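Local coordinates for protein N-acetylglucosamine-6-phosphate deacetylase (Thermotoga maritima, PDB 1O12) that probably catalyses the metal-dependent deacetylation of N-acetylglucosamine 6-phosphate in carbohydrate metabolism, as a hydrolase of the NagA family, at residues Asp69-Asp74 against Val95-Glu100; Thr89-Thr94 against Pro158-Thr163; Glu100-Ile105 against Val124-Pro129. One frame throughout, in Å; residues are numbered along the deposited sequence.

Contact 1: Asp69-Asp74 against Val95-Glu100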
loop_
_atom_site.group_PDB
_atom_site.type_symbol
_atom_site.label_atom_id
_atom_site.label_comp_id
_atom_site.label_asym_id
_atom_site.label_seq_id
_atom_site.Cartn_x
_atom_site.Cartn_y
_atom_site.Cartn_z
ATOM N N ASP A 69 8.855 30.266 17.183
ATOM C CA ASP A 69 7.631 29.834 16.512
ATOM C C ASP A 69 7.399 30.711 15.303
ATOM O O ASP A 69 7.926 31.817 15.198
ATOM C CB ASP A 69 6.367 30.017 17.361
ATOM C CG ASP A 69 6.594 29.822 18.832
ATOM O OD1 ASP A 69 6.047 28.823 19.375
ATOM O OD2 ASP A 69 7.294 30.673 19.452
ATOM N N THR A 70 6.544 30.218 14.422
ATOM C CA THR A 70 6.165 30.930 13.230
ATOM C C THR A 70 5.040 31.905 13.634
ATOM O O THR A 70 4.848 32.953 13.005
ATOM C CB THR A 70 5.697 29.911 12.158
ATOM O OG1 THR A 70 6.831 29.155 11.722
ATOM C CG2 THR A 70 5.041 30.595 10.961
HETATM N N MSE A 71 4.313 31.570 14.699
HETATM C CA MSE A 71 3.234 32.439 15.151
HETATM C C MSE A 71 3.766 33.781 15.679
HETATM O O MSE A 71 3.084 34.804 15.588
HETATM C CB MSE A 71 2.367 31.736 16.211
HETATM C CG MSE A 71 1.536 30.551 15.675
HETATM SE SE MSE A 71 0.670 30.764 13.877
HETATM C CE MSE A 71 -1.103 31.401 14.409
ATOM N N ASN A 72 4.988 33.782 16.205
ATOM C CA ASN A 72 5.606 35.004 16.717
ATOM C C ASN A 72 6.633 35.554 15.721
ATOM O O ASN A 72 7.295 36.552 15.976
ATOM C CB ASN A 72 6.234 34.728 18.092
ATOM C CG ASN A 72 5.172 34.326 19.155
ATOM O OD1 ASN A 72 4.335 35.153 19.570
ATOM N ND2 ASN A 72 5.195 33.057 19.577
ATOM N N CYS A 73 6.747 34.876 14.582
ATOM C CA CYS A 73 7.620 35.256 13.487
ATOM C C CYS A 73 9.073 35.340 13.835
ATOM O O CYS A 73 9.757 36.280 13.435
ATOM C CB CYS A 73 7.174 36.581 12.900
ATOM S SG CYS A 73 5.424 36.621 12.426
ATOM N N ASP A 74 9.552 34.342 14.571
ATOM C CA ASP A 74 10.952 34.294 14.960
ATOM C C ASP A 74 11.753 33.643 13.839
ATOM O O ASP A 74 12.410 32.632 14.040
ATOM C CB ASP A 74 11.104 33.483 16.246
ATOM C CG ASP A 74 10.159 33.947 17.334
ATOM O OD1 ASP A 74 10.294 35.112 17.767
ATOM O OD2 ASP A 74 9.281 33.158 17.756
ATOM N N VAL A 95 -0.499 27.383 11.665
ATOM C CA VAL A 95 -1.544 26.439 12.039
ATOM C C VAL A 95 -2.840 27.218 11.763
ATOM O O VAL A 95 -2.769 28.368 11.348
ATOM C CB VAL A 95 -1.450 26.031 13.522
ATOM C CG1 VAL A 95 -0.252 25.138 13.721
ATOM C CG2 VAL A 95 -1.347 27.256 14.405
ATOM N N SER A 96 -4.008 26.608 11.949
ATOM C CA SER A 96 -5.258 27.333 11.721
ATOM C C SER A 96 -5.287 28.577 12.620
ATOM O O SER A 96 -4.933 28.528 13.809
ATOM C CB SER A 96 -6.464 26.450 12.019
ATOM O OG SER A 96 -6.561 25.419 11.055
ATOM N N THR A 97 -5.700 29.695 12.035
ATOM C CA THR A 97 -5.727 30.935 12.780
ATOM C C THR A 97 -6.609 31.990 12.106
ATOM O O THR A 97 -7.352 31.688 11.170
ATOM C CB THR A 97 -4.263 31.447 12.961
ATOM O OG1 THR A 97 -4.227 32.432 14.003
ATOM C CG2 THR A 97 -3.705 32.020 11.629
ATOM N N SER A 98 -6.524 33.225 12.581
ATOM C CA SER A 98 -7.336 34.307 12.013
ATOM C C SER A 98 -6.761 34.911 10.732
ATOM O O SER A 98 -5.558 34.883 10.515
ATOM C CB SER A 98 -7.529 35.423 13.057
ATOM O OG SER A 98 -6.299 35.859 13.622
ATOM N N LEU A 99 -7.621 35.455 9.879
ATOM C CA LEU A 99 -7.152 36.103 8.659
ATOM C C LEU A 99 -6.179 37.207 9.100
ATOM O O LEU A 99 -5.262 37.579 8.369
ATOM C CB LEU A 99 -8.315 36.741 7.883
ATOM C CG LEU A 99 -8.298 36.654 6.344
ATOM C CD1 LEU A 99 -9.314 37.625 5.746
ATOM C CD2 LEU A 99 -6.928 36.970 5.806
ATOM N N GLU A 100 -6.377 37.725 10.308
ATOM C CA GLU A 100 -5.518 38.780 10.796
ATOM C C GLU A 100 -4.097 38.295 11.032
ATOM O O GLU A 100 -3.158 38.846 10.472
ATOM C CB GLU A 100 -6.093 39.373 12.073
ATOM C CG GLU A 100 -6.265 40.882 12.010
ATOM C CD GLU A 100 -4.940 41.646 11.867
ATOM O OE1 GLU A 100 -4.351 41.651 10.748
ATOM O OE2 GLU A 100 -4.489 42.242 12.886
#
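M71 and V95 mark the nearest approach of the two backbones, with their CA atoms 8.3 Å apart, a separation bridged by side chains alone. Residues 69-74 form a tight loop between strand 68-69 and helix 75-83. The loop is closed at its base by two bonds between its ends. D74 N donates to D69 O at 3.1 Å in one direction, and D69 N bonds to D74 OD2 at 3.0 Å in the other, nearly straight at 171° and on the anti lone pair of the carboxylate. N72 ND2 adds a bond to D69 OD2, arriving from above the carboxylate plane. Opposite, residues 95-98 run extended until S98 starts helix 99-115 as its N-cap, with S98 OG accepting from K101 N.

The selenomethionine M71 carries one whole side of the contact. Its chain bends at chi2 and again at chi3 (-94°), which turns its end toward T97, and the two side chains meet tip to tip: M71 CE lies 3.3 Å from T97 OG1 and 3.5 Å from T97 CB. Further back along the chain, M71 SE passes V95 CG2 at 4.1 Å, an apolar touch between two side chains that slant across each other. T97 holds OG1 anti to its backbone N (chi1 -163°), which places the hydroxyl beside the methyl end of M71. The same M71 side chain also touches K101 and I105 on the helix.

The contact therefore packs the loop before helix 75-83 against the loop that leads into helix 99-115. The side chain of V95 lies about 7 Å from the bound iron, in keeping with the strand-to-helix loops of a TIM-barrel amidohydrolase, which surround its metal site.

Contact 2: Thr89-Thr94 against Pro158-Thr163; sequences TFLATT and PAKMLT
This is an apolar contact on the inward-facing side of the barrel strands, between two that are not direct neighbours: strand 121-127 pairs with strand 87-93 on one side and with strand 159-164 on the other. L91 and K160 have the closest CA atoms, 7.6 Å apart, and the interval is spanned by side-chain carbons.

L91 forks over two successive residues. Its CD1 branch lies 3.8 Å from K160 CB, and its CD2 branch 3.8 Å from M161 CB, each pair of side chains crossing at about a right angle. Strict alternation along a strand would send K160 and M161 to opposite faces. The psi of K160, -21°, breaks that alternation, and both residues start out toward L91. K160 takes part through the aliphatic base of its side chain, then bends at chi2 (-63°), which leads its end away; its NZ makes a long, weak ion pair with D181. M161, a selenomethionine, offers only its CB to L91. With alanine in place of L91 both branches go, and a gap would probably open beside K160 CB and M161 CB.

Two residues on, T93 OG1 donates to L91 O at 2.9 Å, standing 40° out of the carbonyl plane, and the same hydroxyl is bonded to I62 N. F90 and A92 turn to helix 75-83, on the outer side, while L91 turns inward and also touches L122 and H125. Inward side chains of strands 87-93 and 159-164 thus meet across strand 121-127, as in the core of a TIM barrel, where side chains from alternate strands pack in layers.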
loop_
_atom_site.group_PDB
_atom_site.type_symbol
_atom_site.label_atom_id
_atom_site.label_comp_id
_atom_site.label_asym_id
_atom_site.label_seq_id
_atom_site.Cartn_x
_atom_site.Cartn_y
_atom_site.Cartn_z
ATOM N N THR A 89 16.861 25.611 3.190
ATOM C CA THR A 89 15.636 26.170 2.647
ATOM C C THR A 89 14.512 25.624 3.509
ATOM O O THR A 89 14.419 24.414 3.736
ATOM C CB THR A 89 15.329 25.755 1.186
ATOM O OG1 THR A 89 16.381 26.174 0.317
ATOM C CG2 THR A 89 14.037 26.426 0.715
ATOM N N PHE A 90 13.671 26.515 4.013
ATOM C CA PHE A 90 12.544 26.084 4.814
ATOM C C PHE A 90 11.334 26.997 4.628
ATOM O O PHE A 90 11.411 28.100 4.061
ATOM C CB PHE A 90 12.935 25.963 6.286
ATOM C CG PHE A 90 12.974 27.277 7.047
ATOM C CD1 PHE A 90 11.925 27.630 7.916
ATOM C CD2 PHE A 90 14.087 28.097 6.988
ATOM C CE1 PHE A 90 12.011 28.783 8.721
ATOM C CE2 PHE A 90 14.178 29.226 7.772
ATOM C CZ PHE A 90 13.137 29.573 8.646
ATOM N N LEU A 91 10.204 26.479 5.083
ATOM C CA LEU A 91 8.924 27.148 5.010
ATOM C C LEU A 91 8.376 27.174 6.432
ATOM O O LEU A 91 8.058 26.122 7.014
ATOM C CB LEU A 91 7.996 26.344 4.085
ATOM C CG LEU A 91 7.472 26.851 2.739
ATOM C CD1 LEU A 91 8.503 27.690 2.015
ATOM C CD2 LEU A 91 7.020 25.637 1.911
ATOM N N ALA A 92 8.309 28.382 6.988
ATOM C CA ALA A 92 7.764 28.624 8.323
ATOM C C ALA A 92 6.288 28.294 8.153
ATOM O O ALA A 92 5.589 28.924 7.391
ATOM C CB ALA A 92 7.962 30.079 8.701
ATOM N N THR A 93 5.827 27.287 8.865
ATOM C CA THR A 93 4.468 26.793 8.738
ATOM C C THR A 93 3.544 27.281 9.821
ATOM O O THR A 93 3.885 27.277 10.997
ATOM C CB THR A 93 4.496 25.241 8.729
ATOM O OG1 THR A 93 5.572 24.814 7.880
ATOM C CG2 THR A 93 3.177 24.652 8.213
ATOM N N THR A 94 2.354 27.688 9.420
ATOM C CA THR A 94 1.371 28.182 10.368
ATOM C C THR A 94 0.414 27.069 10.755
ATOM O O THR A 94 0.509 25.941 10.265
ATOM C CB THR A 94 0.539 29.287 9.725
ATOM O OG1 THR A 94 -0.108 28.763 8.553
ATOM C CG2 THR A 94 1.429 30.459 9.315
ATOM N N PRO A 158 4.490 36.234 0.435
ATOM C CA PRO A 158 5.350 35.047 0.479
ATOM C C PRO A 158 4.757 33.666 0.833
ATOM O O PRO A 158 5.467 32.799 1.327
ATOM C CB PRO A 158 6.448 35.470 1.449
ATOM C CG PRO A 158 5.686 36.242 2.461
ATOM C CD PRO A 158 4.719 37.085 1.617
ATOM N N ALA A 159 3.471 33.455 0.599
ATOM C CA ALA A 159 2.927 32.125 0.853
ATOM C C ALA A 159 3.564 31.260 -0.241
ATOM O O ALA A 159 3.709 31.709 -1.384
ATOM C CB ALA A 159 1.412 32.123 0.702
ATOM N N LYS A 160 3.942 30.033 0.095
ATOM C CA LYS A 160 4.562 29.163 -0.884
ATOM C C LYS A 160 3.873 27.835 -0.973
ATOM O O LYS A 160 3.980 27.144 -1.977
ATOM C CB LYS A 160 6.032 28.942 -0.543
ATOM C CG LYS A 160 6.875 30.204 -0.732
ATOM C CD LYS A 160 6.893 30.671 -2.180
ATOM C CE LYS A 160 7.546 32.057 -2.340
ATOM N NZ LYS A 160 7.477 32.612 -3.728
HETATM N N MSE A 161 3.146 27.485 0.079
HETATM C CA MSE A 161 2.468 26.205 0.130
HETATM C C MSE A 161 1.213 26.331 0.968
HETATM O O MSE A 161 1.131 27.165 1.862
HETATM C CB MSE A 161 3.400 25.159 0.727
HETATM C CG MSE A 161 2.841 23.785 0.688
HETATM SE SE MSE A 161 4.139 22.430 1.177
HETATM C CE MSE A 161 5.197 22.333 -0.459
ATOM N N LEU A 162 0.240 25.483 0.707
ATOM C CA LEU A 162 -1.003 25.568 1.443
ATOM C C LEU A 162 -1.597 24.191 1.610
ATOM O O LEU A 162 -1.769 23.482 0.624
ATOM C CB LEU A 162 -1.956 26.445 0.641
ATOM C CG LEU A 162 -3.415 26.801 0.936
ATOM C CD1 LEU A 162 -4.205 25.596 1.431
ATOM C CD2 LEU A 162 -3.430 27.932 1.890
ATOM N N THR A 163 -1.913 23.804 2.841
ATOM C CA THR A 163 -2.545 22.499 3.063
ATOM C C THR A 163 -4.065 22.634 3.276
ATOM O O THR A 163 -4.523 23.291 4.220
ATOM C CB THR A 163 -1.957 21.762 4.277
ATOM O OG1 THR A 163 -0.598 21.436 4.015
ATOM C CG2 THR A 163 -2.736 20.466 4.543
#

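Contact 3: Glu100-Ile105 against Val124-Pro129; sequences EKMKEI and VHLEGP. With FE (Fe (III) ion), chain C.
E127 OE2 is gripped twice: it binds the iron at 2.2 Å, where H188 and H209 complete the protein ligands seen here, and it is hydrogen-bonded to H139 NE2. The other carboxylate oxygen, OE1, is bonded to H61 NE2, so both ends of the group are held and its rotation should be restricted. CG stands anti to the backbone N (chi1 -159°) and the chain continues extended, which carries OE2 out to the metal. H125 points to the same inner side, its ring anchored through ND1 to P60 O and through NE2 to T163 OG1.

The residues alternating with these, V124 and L126, face the other way, onto helix 99-115. The nearest CA pairs, M102 with L126 at 8.4 Å and I105 with V124 at 8.2 Å, place the helix over the strand at two points. Here lies the second half of a beta-alpha-beta unit of the TIM barrel, in which strand 87-93, helix 99-115 and strand 121-127 follow one another; the helix covers the outside of the strands, while the metal is held at their C-terminal ends, on the barrel side.

I105 and V124 meet methyl to methyl, CG2 to CG2 at 4.3 Å. The selenomethionine M102 reaches from the strand to the loop after it, touching L126 and then P129. Its CG lies 3.9 Å from L126 CD2, the two side chains passing at an oblique angle. Beyond that, chi3 of -92° swings the terminal methyl toward the ring of P129, where M102 CE comes within 3.5 Å of P129 CD. P129 follows G128 through a cis peptide bond.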
loop_
_atom_site.group_PDB
_atom_site.type_symbol
_atom_site.label_atom_id
_atom_site.label_comp_id
_atom_site.label_asym_id
_atom_site.label_seq_id
_atom_site.Cartn_x
_atom_site.Cartn_y
_atom_site.Cartn_z
ATOM N N GLU A 100 -6.377 37.725 10.308
ATOM C CA GLU A 100 -5.518 38.780 10.796
ATOM C C GLU A 100 -4.097 38.295 11.032
ATOM O O GLU A 100 -3.158 38.846 10.472
ATOM C CB GLU A 100 -6.093 39.373 12.073
ATOM C CG GLU A 100 -6.265 40.882 12.010
ATOM C CD GLU A 100 -4.940 41.646 11.867
ATOM O OE1 GLU A 100 -4.351 41.651 10.748
ATOM O OE2 GLU A 100 -4.489 42.242 12.886
ATOM N N LYS A 101 -3.939 37.269 11.860
ATOM C CA LYS A 101 -2.620 36.711 12.145
ATOM C C LYS A 101 -1.927 36.364 10.843
ATOM O O LYS A 101 -0.758 36.671 10.649
ATOM C CB LYS A 101 -2.748 35.455 13.004
ATOM C CG LYS A 101 -3.081 35.741 14.445
ATOM C CD LYS A 101 -2.040 36.663 15.057
ATOM C CE LYS A 101 -0.620 36.132 14.836
ATOM N NZ LYS A 101 -0.499 34.746 15.361
HETATM N N MSE A 102 -2.673 35.711 9.965
HETATM C CA MSE A 102 -2.199 35.306 8.660
HETATM C C MSE A 102 -1.528 36.478 7.930
HETATM O O MSE A 102 -0.359 36.384 7.550
HETATM C CB MSE A 102 -3.392 34.801 7.850
HETATM C CG MSE A 102 -3.270 33.429 7.229
HETATM SE SE MSE A 102 -5.073 32.634 7.000
HETATM C CE MSE A 102 -5.216 31.649 8.702
ATOM N N LYS A 103 -2.267 37.575 7.732
ATOM C CA LYS A 103 -1.747 38.756 7.036
ATOM C C LYS A 103 -0.488 39.265 7.706
ATOM O O LYS A 103 0.449 39.667 7.021
ATOM C CB LYS A 103 -2.772 39.893 6.996
ATOM C CG LYS A 103 -4.076 39.586 6.241
ATOM C CD LYS A 103 -4.549 40.822 5.446
ATOM C CE LYS A 103 -4.648 42.088 6.325
ATOM N NZ LYS A 103 -4.586 43.399 5.577
ATOM N N GLU A 104 -0.465 39.235 9.038
ATOM C CA GLU A 104 0.691 39.696 9.796
ATOM C C GLU A 104 1.889 38.755 9.643
ATOM O O GLU A 104 3.037 39.202 9.574
ATOM C CB GLU A 104 0.350 39.838 11.287
ATOM C CG GLU A 104 1.506 40.386 12.160
ATOM C CD GLU A 104 1.800 39.517 13.396
ATOM O OE1 GLU A 104 2.810 39.766 14.108
ATOM O OE2 GLU A 104 1.018 38.575 13.662
ATOM N N ILE A 105 1.639 37.452 9.592
ATOM C CA ILE A 105 2.745 36.522 9.444
ATOM C C ILE A 105 3.313 36.612 8.020
ATOM O O ILE A 105 4.533 36.610 7.832
ATOM C CB ILE A 105 2.304 35.100 9.796
ATOM C CG1 ILE A 105 2.084 35.035 11.310
ATOM C CG2 ILE A 105 3.378 34.090 9.371
ATOM C CD1 ILE A 105 1.263 33.899 11.779
ATOM N N VAL A 124 6.157 31.044 3.477
ATOM C CA VAL A 124 5.253 30.543 4.475
ATOM C C VAL A 124 4.370 29.420 3.989
ATOM O O VAL A 124 3.833 29.484 2.889
ATOM C CB VAL A 124 4.379 31.698 4.999
ATOM C CG1 VAL A 124 3.222 31.163 5.864
ATOM C CG2 VAL A 124 5.262 32.651 5.794
ATOM N N HIS A 125 4.245 28.386 4.819
ATOM C CA HIS A 125 3.386 27.237 4.512
ATOM C C HIS A 125 2.172 27.400 5.408
ATOM O O HIS A 125 2.268 27.363 6.655
ATOM C CB HIS A 125 4.099 25.906 4.796
ATOM C CG HIS A 125 3.222 24.699 4.659
ATOM N ND1 HIS A 125 3.709 23.411 4.790
ATOM C CD2 HIS A 125 1.891 24.577 4.441
ATOM C CE1 HIS A 125 2.713 22.551 4.662
ATOM N NE2 HIS A 125 1.598 23.231 4.450
ATOM N N LEU A 126 1.038 27.629 4.750
ATOM C CA LEU A 126 -0.215 27.842 5.442
ATOM C C LEU A 126 -0.958 26.519 5.610
ATOM O O LEU A 126 -1.647 26.049 4.689
ATOM C CB LEU A 126 -1.075 28.871 4.676
ATOM C CG LEU A 126 -0.537 30.301 4.453
ATOM C CD1 LEU A 126 -1.410 31.043 3.459
ATOM C CD2 LEU A 126 -0.521 31.064 5.751
ATOM N N GLU A 127 -0.775 25.923 6.788
ATOM C CA GLU A 127 -1.423 24.669 7.139
ATOM C C GLU A 127 -2.715 25.063 7.828
ATOM O O GLU A 127 -2.710 25.487 8.973
ATOM C CB GLU A 127 -0.564 23.856 8.111
ATOM C CG GLU A 127 -0.913 22.361 8.121
ATOM C CD GLU A 127 -0.499 21.661 9.390
ATOM O OE1 GLU A 127 0.677 21.734 9.804
ATOM O OE2 GLU A 127 -1.367 21.022 9.995
ATOM N N GLY A 128 -3.824 24.911 7.132
ATOM C CA GLY A 128 -5.080 25.328 7.707
ATOM C C GLY A 128 -5.223 26.764 7.223
ATOM O O GLY A 128 -4.268 27.314 6.680
ATOM N N PRO A 129 -6.356 27.426 7.461
ATOM C CA PRO A 129 -7.545 26.950 8.172
ATOM C C PRO A 129 -8.602 26.248 7.318
ATOM O O PRO A 129 -9.662 25.901 7.834
ATOM C CB PRO A 129 -8.086 28.230 8.786
ATOM C CG PRO A 129 -7.883 29.218 7.608
ATOM C CD PRO A 129 -6.504 28.842 7.064
HETATM FE FE FE C . -1.190 18.962 10.739
#

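How the contacts relate
From the N terminus, contact 1 opens at 69-74, before helix 75-83, and closes at 95-100, after the chain has run through that helix and strand 87-93. Contact 2 opens within this span, at 89-94, and closes only at 158-163, so contacts 1 and 2 cross. Contact 3 starts where contact 1 ends, sharing E100, and closes at 124-129, between the two segments of contact 2. The strand of contact 3 sits between those of contact 2, bonded on both sides: T94 N to H125 O and K160 N to V124 O, each probably a hydrogen bond at 2.8 Å. Together they tie the loop before helix 75-83, helix 99-115 and strands 87-93, 121-127 and 159-164.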